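Local coordinates for protein inactive dihydroorotase-like domain (Chaetomium thermophilum, PDB 5NNL) that is an inactive relative of the dihydroorotases, probably built on the TIM-barrel fold of the amidohydrolase superfamily, at residues Leu286-Val292 against Lys304-Val309; Val181-Phe185 against Asp241-Leu246; Leu225-Lys231 against Val297-Phe301; Arg29-Ser34 against Asp234-Ile239. All coordinates share one frame; numbering follows the deposited sequence. Where two conformers were deposited one is given.

Interaction 1: residues Leu286-Val292 against Lys304-Val309; sequences LDRAFAV and KVLKGV
Phe-290 and Leu-306 sit opposite each other at a hydrogen-bonded antiparallel pair, where strands 281-291 and 305-315 run side by side. Phe-290 N donates to Leu-306 O at 3.1 Å, and Leu-306 N donates back to Phe-290 O. Gly-308 N to Arg-288 O and Val-292 N to Lys-304 O extend the ladder at both ends. The tight part lies on the face of Phe-290 and Leu-306, continued by Val-292 just past the strand end. The Phe-290 ring has the crowded position, CG between the backbone N and the carbonyl carbon (chi1 75°). This swings the ring back over the neighbouring strand, with CE1 4.0 Å from Leu-306 CB and CD1 4.0 Å from Val-309 CG2. At the other end Val-292 CG2 meets Leu-306 CD1 at 3.6 Å. Helix 242-251 packs on this face, with Pro-244 on Phe-290 and Thr-248 on Leu-306. The other face is looser and open to solvent. There Ala-289 CB touches Val-305 CG1 at 3.8 Å, and Lys-307 lays CD 3.4 Å from Asp-287 O. The Asp-287 carboxylate makes its salt bridge with Arg-2. At the margin the extended chain of Arg-288 runs past Val-309, CD 3.7 Å from CG2. Gly-308 adopts backbone angles (phi 114°) that favour glycine. The chemistry is thus two-sided. Backbone bonds fix the strand register, an apolar face seats the helix, and the alanines, Val-305 and charged chains line the solvent side.

Interaction 2: residues Val181-Phe185 against Asp241-Leu246; sequences VYSLF and DALPLL
Val-181 and Ala-242 mark the closest backbone approach of two short helical segments, with 5.9 Å between their CA atoms. The axes of 181-185 and 242-246 are inclined at 42° and come no closer than 9.9 Å, so side chains fill the gap. The first segment is a single, weakly bonded turn that follows strand 175-180. The second opens helix 242-251. Val-181 points across with both methyl groups. Its CG1 lies 3.6 Å from Ala-242 O, and its CG2 touches Ala-242 CB at 4.0 Å. Leu-245 fits between two aromatic rings. Its CB lies over one face of Phe-185, 4.2 Å from the ring centroid and 24° off the normal, a CH-pi contact. Its CD1 comes instead to the edge of Tyr-182, 3.8 Å from CE1. Phe-185 has CG anti to its carbonyl carbon (chi1 -55°), which lays one ring face against Leu-245 CB. CZ then reaches Leu-245 O at 3.5 Å, and Leu-246 CD2 lies at the ring edge. Tyr-182 spans to the start of the other segment, where its OH donates to Asp-241 OD2 at 2.8 Å. The bond uses the anti lone pair, the one turned away from the other carboxylate oxygen. Ser-299 OG probably bonds to the same oxygen, though the modelled spacing is too short to trust in detail. Phe-216 of strand 215-217 touches both Val-181 and Leu-246. The contact is therefore an apolar, buried seam with the Tyr-182 to Asp-241 bond as its polar point. Two nearby hydroxyls would be expected to stabilise a charged carboxylate.

Interaction 3: residues Leu225-Lys231 against Val297-Phe301; sequences LAHFLKK and VWSPF
The aliphatic chain of Lys-231 lies flat over one face of the Trp-298 indole, with CG almost straight above the five-membered ring. CG is 3.6 Å from that ring's centroid and only 3° off the normal, a CH-pi contact. A Schellman motif brings the lysine here. It ends helix 221-228, with Lys-230 at positive phi and Lys-231 N bonded back to Ala-226 O at 3.2 Å. The bend at chi2 of Lys-231 (-79°) then carries CD across to the pyrrole nitrogen side, 3.5 Å from Trp-298 NE1. Pro-300 N lies over the opposite face, so the indole is sandwiched between the lysine and its own loop. The six-membered ring is directed at the last turn of the helix. Ala-226 CB approaches it obliquely, 3.5 Å from CE3. Leu-229 CD1 meets CZ2 at 3.9 Å, and Leu-225 CD2 sits at the ring edge, 3.7 Å from CH2. The loop 297-301 is thus docked on the C-terminal end of the helix mainly by one tryptophan, with Pro-300 CG also on Leu-225 CD2. An ST turn shapes the loop just beyond the indole: Phe-301 N donates to Ser-299 OG at 3.1 Å.

Interaction 4: residues Arg29-Ser34 against Asp234-Ile239; sequences RVTQAS and DVTVGI
The Arg-29 guanidinium and the Asp-234 carboxylate meet with their planes 81° apart, nearly perpendicular. The oxygen comes in obliquely, neither over the guanidinium face nor at its edge. One salt bridge joins them, NH2 to OD1 at 3.1 Å. Such a crossed pair engages one nitrogen and one oxygen, not the two-pronged side-on pairing. Arg-29 was modelled in two conformers, so the bridge is doubtful as a constant feature. Thr-236 CG2 also approaches the guanidinium obliquely, 3.8 Å from NE. With CG anti to the backbone N (chi1 176°) and a bend at chi2, the arginine chain runs out across Thr-236. Below this polar rim the contact is apolar. Ala-33 CB meets Thr-236 CG2 at 3.7 Å. Ile-239 wedges against the same helical turn, with CG2 3.4 Å from Ala-33 O and CD1 4.1 Å from Ala-33 CB. Val-30 packs its CG2 on Val-235 CG1 very closely; that spacing is doubtful in detail. Within the helix, Val-30 O accepts from Ser-34 N and from Ser-34 OG, which reach it from opposite faces of its plane. The hydroxyl is thus tied to the backbone at 2.8 Å. Val-30 and Ser-34 also touch Ile-42 of strand 39-44, so the helix is held between a strand and this loop. Asp-234 to Val-237 form a type I beta turn. Early helix 26-37 packed on a late loop is consistent with a closed alpha/beta barrel, in which the chain returns to its starting side.

From the N terminus, helix 26-37 comes first, and interaction 4 joins it to the loop 234-239 some 200 residues later. Before that loop is reached, the turn at 181-185 opens interaction 2, which closes on the next helix, 242-251. Interactions 2 and 4 therefore cross. Helix 221-228 opens interaction 3, which closes on the loop at 297-301 and crosses both of them. Interaction 1 is the most local, spanning an 11-residue loop that contains 297-301, so it crosses interaction 3. It follows interactions 2 and 4 in series. They join the first helix to the loop before helix 242-251, that helix to the turn after strand 175-180, and helix 221-228 to the loop between the antiparallel strands.

Interaction 1: residues Leu286-Val292 against Lys304-Val309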
loop_
_atom_site.group_PDB
_atom_site.type_symbol
_atom_site.label_atom_id
_atom_site.label_comp_id
_atom_site.label_asym_id
_atom_site.label_seq_id
_atom_site.Cartn_x
_atom_site.Cartn_y
_atom_site.Cartn_z
ATOM N N LEU A 286 1.623 -15.489 -17.227
ATOM C CA LEU A 286 0.503 -15.670 -16.307
ATOM C C LEU A 286 0.335 -17.124 -15.885
ATOM O O LEU A 286 -0.126 -17.395 -14.770
ATOM C CB LEU A 286 -0.772 -15.150 -16.968
ATOM C CG LEU A 286 -2.096 -15.363 -16.240
ATOM C CD1 LEU A 286 -2.075 -14.707 -14.873
ATOM C CD2 LEU A 286 -3.235 -14.820 -17.082
ATOM N N ASP A 287 0.704 -18.069 -16.749
ATOM C CA ASP A 287 0.472 -19.486 -16.508
ATOM C C ASP A 287 1.681 -20.218 -15.948
ATOM O O ASP A 287 1.560 -21.395 -15.597
ATOM C CB ASP A 287 0.044 -20.180 -17.807
ATOM C CG ASP A 287 -1.449 -20.115 -18.040
ATOM O OD1 ASP A 287 -2.215 -20.225 -17.055
ATOM O OD2 ASP A 287 -1.853 -19.961 -19.211
ATOM N N ARG A 288 2.837 -19.571 -15.868
ATOM C CA ARG A 288 4.031 -20.257 -15.401
ATOM C C ARG A 288 3.944 -20.480 -13.897
ATOM O O ARG A 288 3.737 -19.533 -13.130
ATOM C CB ARG A 288 5.279 -19.457 -15.755
ATOM C CG ARG A 288 6.558 -20.238 -15.530
ATOM C CD ARG A 288 7.785 -19.457 -15.941
ATOM N NE ARG A 288 9.004 -20.123 -15.485
ATOM C CZ ARG A 288 10.209 -19.563 -15.467
ATOM N NH1 ARG A 288 10.378 -18.313 -15.876
ATOM N NH2 ARG A 288 11.251 -20.258 -15.032
ATOM N N ALA A 289 4.093 -21.733 -13.479
ATOM C CA ALA A 289 4.111 -22.070 -12.065
ATOM C C ALA A 289 5.503 -21.867 -11.482
ATOM O O ALA A 289 6.515 -21.929 -12.188
ATOM C CB ALA A 289 3.673 -23.518 -11.850
ATOM N N PHE A 290 5.543 -21.619 -10.176
ATOM C CA PHE A 290 6.798 -21.478 -9.455
ATOM C C PHE A 290 6.527 -21.712 -7.980
ATOM O O PHE A 290 5.445 -21.398 -7.477
ATOM C CB PHE A 290 7.425 -20.098 -9.668
ATOM C CG PHE A 290 6.749 -19.000 -8.896
ATOM C CD1 PHE A 290 5.600 -18.400 -9.381
ATOM C CD2 PHE A 290 7.263 -18.569 -7.687
ATOM C CE1 PHE A 290 4.978 -17.393 -8.673
ATOM C CE2 PHE A 290 6.646 -17.560 -6.976
ATOM C CZ PHE A 290 5.502 -16.972 -7.469
ATOM N N ALA A 291 7.517 -22.269 -7.294
ATOM C CA ALA A 291 7.421 -22.504 -5.862
ATOM C C ALA A 291 7.841 -21.246 -5.117
ATOM O O ALA A 291 8.926 -20.708 -5.359
ATOM C CB ALA A 291 8.299 -23.683 -5.448
ATOM N N VAL A 292 6.980 -20.776 -4.221
ATOM C CA VAL A 292 7.320 -19.621 -3.398
ATOM C C VAL A 292 8.646 -19.944 -2.720
ATOM O O VAL A 292 8.736 -20.943 -1.991
ATOM C CB VAL A 292 6.219 -19.301 -2.374
ATOM C CG1 VAL A 292 6.611 -18.091 -1.536
ATOM C CG2 VAL A 292 4.899 -19.045 -3.077
ATOM N N LYS A 304 4.460 -23.402 -1.245
ATOM C CA LYS A 304 3.276 -23.492 -2.085
ATOM C C LYS A 304 3.617 -23.054 -3.504
ATOM O O LYS A 304 4.586 -22.330 -3.744
ATOM C CB LYS A 304 2.138 -22.631 -1.530
ATOM C CG LYS A 304 1.678 -23.031 -0.140
ATOM C CD LYS A 304 0.957 -24.374 -0.152
ATOM C CE LYS A 304 0.761 -24.922 1.256
ATOM N NZ LYS A 304 0.674 -26.416 1.261
ATOM N N VAL A 305 2.801 -23.505 -4.450
ATOM C CA VAL A 305 3.016 -23.248 -5.868
ATOM C C VAL A 305 1.970 -22.247 -6.337
ATOM O O VAL A 305 0.764 -22.499 -6.228
ATOM C CB VAL A 305 2.949 -24.542 -6.690
ATOM C CG1 VAL A 305 3.045 -24.240 -8.177
ATOM C CG2 VAL A 305 4.063 -25.479 -6.266
ATOM N N LEU A 306 2.433 -21.121 -6.866
ATOM C CA LEU A 306 1.567 -20.097 -7.425
ATOM C C LEU A 306 1.839 -19.966 -8.919
ATOM O O LEU A 306 2.759 -20.582 -9.464
ATOM C CB LEU A 306 1.783 -18.754 -6.717
ATOM C CG LEU A 306 1.608 -18.772 -5.195
ATOM C CD1 LEU A 306 2.023 -17.440 -4.587
ATOM C CD2 LEU A 306 0.172 -19.108 -4.815
ATOM N N LYS A 307 1.016 -19.160 -9.586
ATOM C CA LYS A 307 1.207 -18.844 -10.993
ATOM C C LYS A 307 1.404 -17.344 -11.173
ATOM O O LYS A 307 0.850 -16.531 -10.426
ATOM C CB LYS A 307 0.019 -19.320 -11.831
ATOM C CG LYS A 307 -0.215 -20.819 -11.723
ATOM C CD LYS A 307 -0.656 -21.439 -13.036
ATOM C CE LYS A 307 -0.825 -22.943 -12.885
ATOM N NZ LYS A 307 -1.042 -23.649 -14.183
ATOM N N GLY A 308 2.203 -16.986 -12.172
ATOM C CA GLY A 308 2.477 -15.595 -12.463
ATOM C C GLY A 308 3.923 -15.226 -12.218
ATOM O O GLY A 308 4.294 -14.828 -11.108
ATOM N N VAL A 309 4.751 -15.354 -13.250
ATOM C CA VAL A 309 6.166 -15.012 -13.176
ATOM C C VAL A 309 6.371 -13.668 -13.856
ATOM O O VAL A 309 5.861 -13.435 -14.960
ATOM C CB VAL A 309 7.036 -16.107 -13.819
ATOM C CG1 VAL A 309 8.476 -15.629 -14.016
ATOM C CG2 VAL A 309 7.018 -17.363 -12.953
HETATM O O HOH W 1 -2.321 -22.466 -15.896
#

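Interaction 2: residues Val181-Phe185 against Asp241-Leu246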
loop_
_atom_site.group_PDB
_atom_site.type_symbol
_atom_site.label_atom_id
_atom_site.label_comp_id
_atom_site.label_asym_id
_atom_site.label_seq_id
_atom_site.Cartn_x
_atom_site.Cartn_y
_atom_site.Cartn_z
ATOM N N VAL A 181 -3.476 -7.362 0.017
ATOM C CA VAL A 181 -3.645 -8.592 -0.752
ATOM C C VAL A 181 -3.723 -9.804 0.171
ATOM O O VAL A 181 -4.541 -10.707 -0.040
ATOM C CB VAL A 181 -2.509 -8.737 -1.782
ATOM C CG1 VAL A 181 -2.552 -10.117 -2.453
ATOM C CG2 VAL A 181 -2.607 -7.635 -2.834
ATOM N N TYR A 182 -2.867 -9.857 1.193
ATOM C CA TYR A 182 -2.891 -10.991 2.114
ATOM C C TYR A 182 -4.266 -11.180 2.743
ATOM O O TYR A 182 -4.657 -12.313 3.043
ATOM C CB TYR A 182 -1.850 -10.808 3.221
ATOM C CG TYR A 182 -0.459 -11.327 2.913
ATOM C CD1 TYR A 182 -0.098 -11.736 1.634
ATOM C CD2 TYR A 182 0.496 -11.412 3.919
ATOM C CE1 TYR A 182 1.178 -12.208 1.371
ATOM C CE2 TYR A 182 1.766 -11.881 3.667
ATOM C CZ TYR A 182 2.104 -12.276 2.397
ATOM O OH TYR A 182 3.379 -12.738 2.167
ATOM N N SER A 183 -5.005 -10.088 2.960
ATOM C CA SER A 183 -6.319 -10.194 3.586
ATOM C C SER A 183 -7.256 -11.103 2.800
ATOM O O SER A 183 -8.153 -11.719 3.386
ATOM C CB SER A 183 -6.950 -8.809 3.729
ATOM O OG SER A 183 -6.237 -8.003 4.648
ATOM N N LEU A 184 -7.085 -11.187 1.479
ATOM C CA LEU A 184 -7.975 -12.003 0.662
ATOM C C LEU A 184 -7.617 -13.483 0.684
ATOM O O LEU A 184 -8.444 -14.308 0.281
ATOM C CB LEU A 184 -7.969 -11.506 -0.786
ATOM C CG LEU A 184 -8.592 -10.136 -1.074
ATOM C CD1 LEU A 184 -8.627 -9.878 -2.570
ATOM C CD2 LEU A 184 -9.995 -10.011 -0.489
ATOM N N PHE A 185 -6.419 -13.839 1.150
ATOM C CA PHE A 185 -5.943 -15.214 1.089
ATOM C C PHE A 185 -5.492 -15.762 2.436
ATOM O O PHE A 185 -5.033 -16.909 2.495
ATOM C CB PHE A 185 -4.797 -15.318 0.077
ATOM C CG PHE A 185 -5.154 -14.800 -1.279
ATOM C CD1 PHE A 185 -5.825 -15.604 -2.180
ATOM C CD2 PHE A 185 -4.828 -13.505 -1.649
ATOM C CE1 PHE A 185 -6.164 -15.131 -3.424
ATOM C CE2 PHE A 185 -5.163 -13.023 -2.898
ATOM C CZ PHE A 185 -5.833 -13.838 -3.787
ATOM N N ASP A 241 5.053 -11.729 -3.220
ATOM C CA ASP A 241 3.927 -12.652 -3.087
ATOM C C ASP A 241 2.641 -12.088 -3.673
ATOM O O ASP A 241 1.802 -12.842 -4.180
ATOM C CB ASP A 241 3.674 -12.963 -1.610
ATOM C CG ASP A 241 4.560 -14.060 -1.079
ATOM O OD1 ASP A 241 5.335 -14.638 -1.873
ATOM O OD2 ASP A 241 4.476 -14.343 0.135
ATOM N N ALA A 242 2.456 -10.770 -3.584
ATOM C CA ALA A 242 1.128 -10.192 -3.743
ATOM C C ALA A 242 0.556 -10.474 -5.126
ATOM O O ALA A 242 -0.541 -11.032 -5.254
ATOM C CB ALA A 242 1.183 -8.690 -3.470
ATOM N N LEU A 243 1.282 -10.107 -6.173
ATOM C CA LEU A 243 0.721 -10.200 -7.515
ATOM C C LEU A 243 0.488 -11.657 -7.907
ATOM O O LEU A 243 -0.577 -11.978 -8.451
ATOM C CB LEU A 243 1.630 -9.487 -8.522
ATOM C CG LEU A 243 1.179 -9.440 -9.983
ATOM C CD1 LEU A 243 -0.158 -8.745 -10.113
ATOM C CD2 LEU A 243 2.237 -8.730 -10.826
ATOM N N PRO A 244 1.435 -12.569 -7.655
ATOM C CA PRO A 244 1.162 -13.980 -7.979
ATOM C C PRO A 244 -0.072 -14.529 -7.287
ATOM O O PRO A 244 -0.833 -15.283 -7.906
ATOM C CB PRO A 244 2.440 -14.697 -7.527
ATOM C CG PRO A 244 3.489 -13.665 -7.577
ATOM C CD PRO A 244 2.835 -12.363 -7.247
ATOM N N LEU A 245 -0.284 -14.184 -6.011
ATOM C CA LEU A 245 -1.520 -14.569 -5.338
ATOM C C LEU A 245 -2.735 -14.111 -6.133
ATOM O O LEU A 245 -3.700 -14.865 -6.303
ATOM C CB LEU A 245 -1.556 -13.983 -3.925
ATOM C CG LEU A 245 -0.678 -14.651 -2.864
ATOM C CD1 LEU A 245 -0.566 -13.766 -1.629
ATOM C CD2 LEU A 245 -1.229 -16.018 -2.492
ATOM N N LEU A 246 -2.697 -12.876 -6.639
ATOM C CA LEU A 246 -3.804 -12.368 -7.444
ATOM C C LEU A 246 -3.894 -13.093 -8.778
ATOM O O LEU A 246 -4.987 -13.468 -9.215
ATOM C CB LEU A 246 -3.634 -10.869 -7.674
ATOM C CG LEU A 246 -3.688 -9.994 -6.424
ATOM C CD1 LEU A 246 -3.186 -8.595 -6.742
ATOM C CD2 LEU A 246 -5.100 -9.949 -5.866
#

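Interaction 3: residues Leu225-Lys231 against Val297-Phe301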
loop_
_atom_site.group_PDB
_atom_site.type_symbol
_atom_site.label_atom_id
_atom_site.label_comp_id
_atom_site.label_asym_id
_atom_site.label_seq_id
_atom_site.Cartn_x
_atom_site.Cartn_y
_atom_site.Cartn_z
ATOM N N LEU A 225 2.312 -9.595 10.285
ATOM C CA LEU A 225 2.143 -11.036 10.442
ATOM C C LEU A 225 3.466 -11.715 10.774
ATOM O O LEU A 225 3.547 -12.516 11.711
ATOM C CB LEU A 225 1.543 -11.625 9.165
ATOM C CG LEU A 225 1.288 -13.133 9.128
ATOM C CD1 LEU A 225 0.102 -13.512 9.994
ATOM C CD2 LEU A 225 1.073 -13.589 7.691
ATOM N N ALA A 226 4.512 -11.424 9.998
ATOM C CA ALA A 226 5.806 -12.056 10.240
ATOM C C ALA A 226 6.325 -11.734 11.635
ATOM O O ALA A 226 6.870 -12.606 12.320
ATOM C CB ALA A 226 6.812 -11.607 9.183
ATOM N N HIS A 227 6.171 -10.483 12.072
ATOM C CA HIS A 227 6.632 -10.094 13.400
ATOM C C HIS A 227 5.859 -10.835 14.488
ATOM O O HIS A 227 6.449 -11.353 15.442
ATOM C CB HIS A 227 6.501 -8.580 13.569
ATOM C CG HIS A 227 7.080 -8.056 14.847
ATOM N ND1 HIS A 227 8.056 -8.726 15.555
ATOM C CD2 HIS A 227 6.819 -6.926 15.546
ATOM C CE1 HIS A 227 8.371 -8.030 16.633
ATOM N NE2 HIS A 227 7.634 -6.934 16.651
ATOM N N PHE A 228 4.532 -10.907 14.352
ATOM C CA PHE A 228 3.718 -11.607 15.340
ATOM C C PHE A 228 4.071 -13.087 15.421
ATOM O O PHE A 228 3.902 -13.707 16.480
ATOM C CB PHE A 228 2.236 -11.438 15.006
ATOM C CG PHE A 228 1.315 -12.064 16.008
ATOM C CD1 PHE A 228 0.861 -11.337 17.094
ATOM C CD2 PHE A 228 0.900 -13.378 15.863
ATOM C CE1 PHE A 228 0.012 -11.907 18.018
ATOM C CE2 PHE A 228 0.051 -13.954 16.785
ATOM C CZ PHE A 228 -0.394 -13.218 17.863
ATOM N N LEU A 229 4.541 -13.677 14.322
ATOM C CA LEU A 229 4.953 -15.075 14.306
ATOM C C LEU A 229 6.442 -15.259 14.580
ATOM O O LEU A 229 6.917 -16.399 14.608
ATOM C CB LEU A 229 4.594 -15.717 12.960
ATOM C CG LEU A 229 3.104 -15.832 12.609
ATOM C CD1 LEU A 229 2.929 -16.516 11.257
ATOM C CD2 LEU A 229 2.327 -16.581 13.681
ATOM N N LYS A 230 7.188 -14.172 14.770
ATOM C CA LYS A 230 8.586 -14.227 15.193
ATOM C C LYS A 230 9.463 -14.907 14.137
ATOM O O LYS A 230 10.140 -15.907 14.394
ATOM C CB LYS A 230 8.711 -14.928 16.552
ATOM C CG LYS A 230 7.850 -14.304 17.648
ATOM C CD LYS A 230 8.620 -14.154 18.956
ATOM C CE LYS A 230 7.835 -13.343 19.977
ATOM N NZ LYS A 230 8.585 -13.151 21.254
ATOM N N LYS A 231 9.445 -14.333 12.938
ATOM C CA LYS A 231 10.371 -14.674 11.868
ATOM C C LYS A 231 11.380 -13.537 11.741
ATOM O O LYS A 231 11.371 -12.585 12.526
ATOM C CB LYS A 231 9.627 -14.912 10.550
ATOM C CG LYS A 231 8.316 -15.682 10.680
ATOM C CD LYS A 231 8.530 -17.180 10.819
ATOM C CE LYS A 231 7.263 -17.864 11.315
ATOM N NZ LYS A 231 7.281 -19.342 11.120
ATOM N N VAL A 297 12.987 -14.530 1.413
ATOM C CA VAL A 297 12.133 -13.811 2.347
ATOM C C VAL A 297 11.081 -14.772 2.875
ATOM O O VAL A 297 10.583 -15.631 2.138
ATOM C CB VAL A 297 11.482 -12.590 1.669
ATOM C CG1 VAL A 297 10.961 -11.610 2.719
ATOM C CG2 VAL A 297 12.460 -11.906 0.720
ATOM N N TRP A 298 10.747 -14.638 4.156
ATOM C CA TRP A 298 9.691 -15.462 4.725
ATOM C C TRP A 298 8.367 -15.165 4.037
ATOM O O TRP A 298 8.087 -14.025 3.654
ATOM C CB TRP A 298 9.555 -15.219 6.228
ATOM C CG TRP A 298 8.396 -15.973 6.814
ATOM C CD1 TRP A 298 8.382 -17.281 7.202
ATOM C CD2 TRP A 298 7.074 -15.470 7.055
ATOM N NE1 TRP A 298 7.138 -17.622 7.676
ATOM C CE2 TRP A 298 6.317 -16.529 7.596
ATOM C CE3 TRP A 298 6.457 -14.228 6.868
ATOM C CZ2 TRP A 298 4.978 -16.383 7.954
ATOM C CZ3 TRP A 298 5.127 -14.085 7.226
ATOM C CH2 TRP A 298 4.403 -15.158 7.761
ATOM N N SER A 299 7.546 -16.203 3.883
ATOM C CA SER A 299 6.234 -16.058 3.290
ATOM C C SER A 299 5.310 -17.082 3.930
ATOM O O SER A 299 5.729 -18.228 4.144
ATOM C CB SER A 299 6.266 -16.264 1.771
ATOM O OG SER A 299 4.952 -16.352 1.246
ATOM N N PRO A 300 4.063 -16.713 4.252
ATOM C CA PRO A 300 3.103 -17.727 4.717
ATOM C C PRO A 300 2.758 -18.759 3.660
ATOM O O PRO A 300 2.077 -19.741 3.980
ATOM C CB PRO A 300 1.872 -16.896 5.102
ATOM C CG PRO A 300 1.992 -15.642 4.309
ATOM C CD PRO A 300 3.461 -15.369 4.191
ATOM N N PHE A 301 3.201 -18.567 2.418
ATOM C CA PHE A 301 2.955 -19.506 1.335
ATOM C C PHE A 301 4.224 -20.219 0.883
ATOM O O PHE A 301 4.225 -20.843 -0.182
ATOM C CB PHE A 301 2.316 -18.779 0.151
ATOM C CG PHE A 301 1.036 -18.079 0.493
ATOM C CD1 PHE A 301 -0.156 -18.777 0.554
ATOM C CD2 PHE A 301 1.024 -16.720 0.751
ATOM C CE1 PHE A 301 -1.335 -18.134 0.868
ATOM C CE2 PHE A 301 -0.151 -16.072 1.067
ATOM C CZ PHE A 301 -1.333 -16.779 1.126
#

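Interaction 4: residues Arg29-Ser34 against Asp234-Ile239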
loop_
_atom_site.group_PDB
_atom_site.type_symbol
_atom_site.label_atom_id
_atom_site.label_comp_id
_atom_site.label_asym_id
_atom_site.label_seq_id
_atom_site.Cartn_x
_atom_site.Cartn_y
_atom_site.Cartn_z
ATOM N N ARG A 29 16.259 -0.782 -0.344
ATOM C CA ARG A 29 16.015 -2.200 -0.577
ATOM C C ARG A 29 14.550 -2.464 -0.904
ATOM O O ARG A 29 14.239 -3.338 -1.722
ATOM C CB ARG A 29 16.454 -3.024 0.632
ATOM C CG ARG A 29 16.144 -4.502 0.482
ATOM C CD ARG A 29 17.184 -5.374 1.155
ATOM N NE ARG A 29 16.688 -6.731 1.369
ATOM C CZ ARG A 29 17.244 -7.611 2.196
ATOM N NH1 ARG A 29 18.318 -7.283 2.902
ATOM N NH2 ARG A 29 16.721 -8.823 2.323
ATOM N N VAL A 30 13.634 -1.719 -0.282
ATOM C CA VAL A 30 12.217 -1.888 -0.595
ATOM C C VAL A 30 11.951 -1.522 -2.049
ATOM O O VAL A 30 11.151 -2.172 -2.730
ATOM C CB VAL A 30 11.347 -1.060 0.371
ATOM C CG1 VAL A 30 9.892 -1.001 -0.104
ATOM C CG2 VAL A 30 11.410 -1.660 1.759
ATOM N N THR A 31 12.614 -0.476 -2.551
ATOM C CA THR A 31 12.444 -0.116 -3.955
ATOM C C THR A 31 13.043 -1.171 -4.877
ATOM O O THR A 31 12.581 -1.324 -6.013
ATOM C CB THR A 31 13.066 1.253 -4.242
ATOM O OG1 THR A 31 14.484 1.206 -4.027
ATOM C CG2 THR A 31 12.445 2.316 -3.355
ATOM N N GLN A 32 14.061 -1.904 -4.415
ATOM C CA GLN A 32 14.614 -3.002 -5.206
ATOM C C GLN A 32 13.591 -4.114 -5.371
ATOM O O GLN A 32 13.270 -4.525 -6.492
ATOM C CB GLN A 32 15.874 -3.566 -4.543
ATOM C CG GLN A 32 17.048 -2.616 -4.440
ATOM C CD GLN A 32 18.234 -3.245 -3.720
ATOM O OE1 GLN A 32 18.350 -4.470 -3.642
ATOM N NE2 GLN A 32 19.121 -2.408 -3.193
ATOM N N ALA A 33 13.089 -4.635 -4.250
ATOM C CA ALA A 33 12.102 -5.703 -4.302
ATOM C C ALA A 33 10.825 -5.248 -4.995
ATOM O O ALA A 33 10.132 -6.063 -5.614
ATOM C CB ALA A 33 11.797 -6.200 -2.888
ATOM N N SER A 34 10.496 -3.957 -4.904
ATOM C CA SER A 34 9.307 -3.450 -5.579
ATOM C C SER A 34 9.457 -3.529 -7.095
ATOM O O SER A 34 8.605 -4.105 -7.782
ATOM C CB SER A 34 9.024 -2.014 -5.139
ATOM O OG SER A 34 8.559 -1.972 -3.802
ATOM N N ASP A 234 12.667 -9.287 7.942
ATOM C CA ASP A 234 13.117 -9.012 6.586
ATOM C C ASP A 234 12.273 -7.893 5.997
ATOM O O ASP A 234 11.043 -7.895 6.109
ATOM C CB ASP A 234 13.049 -10.259 5.705
ATOM C CG ASP A 234 14.171 -10.302 4.674
ATOM O OD1 ASP A 234 15.226 -9.672 4.908
ATOM O OD2 ASP A 234 14.000 -10.955 3.622
ATOM N N VAL A 235 12.951 -6.932 5.368
ATOM C CA VAL A 235 12.328 -5.688 4.936
ATOM C C VAL A 235 11.445 -5.849 3.706
ATOM O O VAL A 235 10.679 -4.932 3.385
ATOM C CB VAL A 235 13.467 -4.663 4.726
ATOM C CG1 VAL A 235 13.296 -3.850 3.452
ATOM C CG2 VAL A 235 13.564 -3.749 5.932
ATOM N N THR A 236 11.496 -6.999 3.030
ATOM C CA THR A 236 10.797 -7.194 1.766
ATOM C C THR A 236 9.651 -8.198 1.867
ATOM O O THR A 236 9.173 -8.685 0.838
ATOM C CB THR A 236 11.786 -7.645 0.690
ATOM O OG1 THR A 236 12.280 -8.948 1.013
ATOM C CG2 THR A 236 12.961 -6.680 0.590
ATOM N N VAL A 237 9.206 -8.528 3.082
ATOM C CA VAL A 237 8.127 -9.497 3.240
ATOM C C VAL A 237 6.897 -9.038 2.472
ATOM O O VAL A 237 6.488 -7.872 2.550
ATOM C CB VAL A 237 7.793 -9.712 4.726
ATOM C CG1 VAL A 237 8.839 -10.586 5.390
ATOM C CG2 VAL A 237 7.640 -8.381 5.463
ATOM N N GLY A 238 6.298 -9.965 1.722
ATOM C CA GLY A 238 5.016 -9.746 1.087
ATOM C C GLY A 238 5.049 -9.034 -0.249
ATOM O O GLY A 238 3.992 -8.903 -0.879
ATOM N N ILE A 239 6.216 -8.582 -0.715
ATOM C CA ILE A 239 6.257 -7.800 -1.948
ATOM C C ILE A 239 6.195 -8.704 -3.173
ATOM O O ILE A 239 5.439 -8.437 -4.111
ATOM C CB ILE A 239 7.496 -6.891 -1.969
ATOM C CG1 ILE A 239 7.384 -5.840 -0.861
ATOM C CG2 ILE A 239 7.637 -6.201 -3.334
ATOM C CD1 ILE A 239 8.618 -4.982 -0.688
#